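Local coordinates for protein adenosine kinase (Sinorhizobium meliloti, PDB 3UBO) that probably phosphorylates adenosine at the expense of ATP, as a pfkB-family sugar and nucleoside kinase, and is captured here with adenosine and ADP bound, at residues A[40-45]-A[130-135]. Sequence-based numbering, arbitrary orientation.
With ADN (adenosine), chain C.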
loop_
_atom_site.group_PDB
_atom_site.type_symbol
_atom_site.label_atom_id
_atom_site.label_comp_id
_atom_site.label_asym_id
_atom_site.label_seq_id
_atom_site.Cartn_x
_atom_site.Cartn_y
_atom_site.Cartn_z
ATOM N N ILE A 40 -15.557 -4.455 -15.211
ATOM C CA ILE A 40 -14.726 -5.194 -16.129
ATOM C C ILE A 40 -14.711 -6.700 -15.820
ATOM O O ILE A 40 -14.759 -7.123 -14.633
ATOM C CB ILE A 40 -13.240 -4.657 -16.055
ATOM C CG1 ILE A 40 -12.556 -5.118 -14.762
ATOM C CG2 ILE A 40 -13.213 -3.225 -16.229
ATOM C CD1 ILE A 40 -11.188 -4.534 -14.513
ATOM N N ASN A 41 -14.592 -7.504 -16.872
ATOM C CA ASN A 41 -14.338 -8.939 -16.651
ATOM C C ASN A 41 -12.905 -9.187 -16.219
ATOM O O ASN A 41 -12.101 -8.269 -16.113
ATOM C CB ASN A 41 -14.660 -9.778 -17.888
ATOM C CG ASN A 41 -13.907 -9.310 -19.127
ATOM O OD1 ASN A 41 -12.774 -8.803 -19.047
ATOM N ND2 ASN A 41 -14.551 -9.436 -20.283
ATOM N N ALA A 42 -12.566 -10.434 -16.005
ATOM C CA ALA A 42 -11.250 -10.799 -15.492
ATOM C C ALA A 42 -10.102 -10.571 -16.464
ATOM O O ALA A 42 -8.960 -10.402 -16.014
ATOM C CB ALA A 42 -11.218 -12.282 -15.037
ATOM N N ASP A 43 -10.425 -10.673 -17.768
ATOM C CA ASP A 43 -9.507 -10.512 -18.890
ATOM C C ASP A 43 -9.102 -9.052 -19.024
ATOM O O ASP A 43 -7.907 -8.730 -19.232
ATOM C CB ASP A 43 -10.173 -11.026 -20.176
ATOM C CG ASP A 43 -10.437 -12.487 -20.113
ATOM O OD1 ASP A 43 -9.455 -13.269 -20.015
ATOM O OD2 ASP A 43 -11.637 -12.868 -20.094
ATOM N N ARG A 44 -10.102 -8.182 -18.885
ATOM C CA ARG A 44 -9.876 -6.736 -18.776
ATOM C C ARG A 44 -9.125 -6.386 -17.484
ATOM O O ARG A 44 -8.344 -5.485 -17.472
ATOM C CB ARG A 44 -11.195 -5.984 -18.920
ATOM C CG ARG A 44 -11.058 -4.573 -18.888
ATOM C CD ARG A 44 -11.767 -3.899 -19.972
ATOM N NE ARG A 44 -10.952 -2.791 -20.460
ATOM C CZ ARG A 44 -11.174 -1.512 -20.190
ATOM N NH1 ARG A 44 -12.172 -1.127 -19.382
ATOM N NH2 ARG A 44 -10.376 -0.591 -20.692
ATOM N N ALA A 45 -9.270 -7.135 -16.406
ATOM C CA ALA A 45 -8.476 -6.766 -15.233
ATOM C C ALA A 45 -7.012 -7.105 -15.504
ATOM O O ALA A 45 -6.108 -6.332 -15.154
ATOM C CB ALA A 45 -8.948 -7.462 -13.940
ATOM N N ASN A 130 -11.886 0.489 -12.099
ATOM C CA ASN A 130 -12.136 -0.503 -13.082
ATOM C C ASN A 130 -12.091 -1.757 -12.264
ATOM O O ASN A 130 -11.023 -2.226 -11.828
ATOM C CB ASN A 130 -11.019 -0.496 -14.127
ATOM C CG ASN A 130 -11.005 0.755 -14.997
ATOM O OD1 ASN A 130 -11.789 0.868 -15.958
ATOM N ND2 ASN A 130 -10.067 1.677 -14.699
ATOM N N THR A 131 -13.285 -2.294 -12.042
ATOM C CA THR A 131 -13.510 -3.270 -10.964
ATOM C C THR A 131 -13.983 -4.534 -11.534
ATOM O O THR A 131 -14.893 -4.532 -12.351
ATOM C CB THR A 131 -14.549 -2.749 -9.922
ATOM O OG1 THR A 131 -14.025 -1.546 -9.332
ATOM C CG2 THR A 131 -14.731 -3.737 -8.835
ATOM N N TYR A 132 -13.320 -5.600 -11.127
ATOM C CA TYR A 132 -13.702 -6.932 -11.509
ATOM C C TYR A 132 -14.290 -7.556 -10.228
ATOM O O TYR A 132 -13.606 -7.640 -9.201
ATOM C CB TYR A 132 -12.499 -7.739 -12.103
ATOM C CG TYR A 132 -12.663 -9.260 -11.996
ATOM C CD1 TYR A 132 -13.669 -9.931 -12.711
ATOM C CD2 TYR A 132 -11.861 -10.023 -11.140
ATOM C CE1 TYR A 132 -13.848 -11.306 -12.604
ATOM C CE2 TYR A 132 -12.023 -11.373 -11.042
ATOM C CZ TYR A 132 -13.025 -12.034 -11.779
ATOM O OH TYR A 132 -13.213 -13.424 -11.664
ATOM N N LEU A 133 -15.537 -8.025 -10.293
ATOM C CA LEU A 133 -16.249 -8.405 -9.077
ATOM C C LEU A 133 -15.786 -9.686 -8.381
ATOM O O LEU A 133 -15.990 -9.835 -7.178
ATOM C CB LEU A 133 -17.740 -8.403 -9.341
ATOM C CG LEU A 133 -18.211 -6.988 -9.620
ATOM C CD1 LEU A 133 -19.518 -6.872 -10.440
ATOM C CD2 LEU A 133 -18.287 -6.304 -8.283
ATOM N N GLY A 134 -15.131 -10.600 -9.105
ATOM C CA GLY A 134 -14.608 -11.834 -8.489
ATOM C C GLY A 134 -15.605 -12.479 -7.535
ATOM O O GLY A 134 -16.801 -12.528 -7.854
ATOM N N ALA A 135 -15.102 -13.001 -6.405
ATOM C CA ALA A 135 -15.907 -13.538 -5.312
ATOM C C ALA A 135 -17.209 -12.743 -4.987
ATOM O O ALA A 135 -18.265 -13.326 -4.839
ATOM C CB ALA A 135 -15.029 -13.780 -4.057
HETATM O "O5'" ADN C . -15.246 5.090 -3.412
HETATM C "C5'" ADN C . -13.996 4.544 -2.847
HETATM C "C4'" ADN C . -13.853 2.989 -2.984
HETATM O "O4'" ADN C . -14.692 2.428 -4.000
HETATM C "C3'" ADN C . -12.483 2.142 -3.130
HETATM O "O3'" ADN C . -11.571 1.898 -2.087
HETATM C "C2'" ADN C . -12.970 0.836 -3.843
HETATM O "O2'" ADN C . -12.559 -0.408 -3.235
HETATM C "C1'" ADN C . -14.426 1.073 -3.915
HETATM N N9 ADN C . -15.027 0.427 -5.121
HETATM C C8 ADN C . -14.720 0.533 -6.508
HETATM N N7 ADN C . -15.686 -0.177 -7.270
HETATM C C5 ADN C . -16.597 -0.713 -6.341
HETATM C C6 ADN C . -17.752 -1.530 -6.494
HETATM N N6 ADN C . -18.228 -1.938 -7.788
HETATM N N1 ADN C . -18.471 -1.910 -5.303
HETATM C C2 ADN C . -18.023 -1.476 -4.013
HETATM N N3 ADN C . -16.880 -0.663 -3.817
HETATM C C4 ADN C . -16.183 -0.319 -4.999
#
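I40 N donates to T131 O (2.9 Å), while Y132 CA turns its hydrogen to I40 O at 3.3 Å. T131 also pairs through its backbone with N38, so I40 extends the parallel pairing of strand 37-39 with strand 127-132 just before the chain turns into helix 42-50. N41 caps that helix: its short amide bends over the first turn, and OD1 accepts from R44 N at 2.7 Å. These two strands lie at one border of the mixed five-stranded sheet that forms the small lid of pfkB-family kinases, over the nucleoside site. From the strand's other side T131 OG1 lies 3.0 Å from adenosine N7 and is hydrogen-bonded to S117 OG. I40, branched and apolar, suits this buried place: CG1 packs on Y132 CB at 3.7 Å, CD1 and CG2 against N130 CB. The broad ring of Y132, with CG anti to the backbone N (chi1 156°), gives small A42 CB a face to pack on, a CH-pi contact 3.9 Å from the centroid, while its CB meets A45 CB; G134 N covers the opposite face, and I40 O meets the ring edge. Replacing Y132 by alanine would remove the ring and is likely to leave the A42 methyl without its aromatic partner.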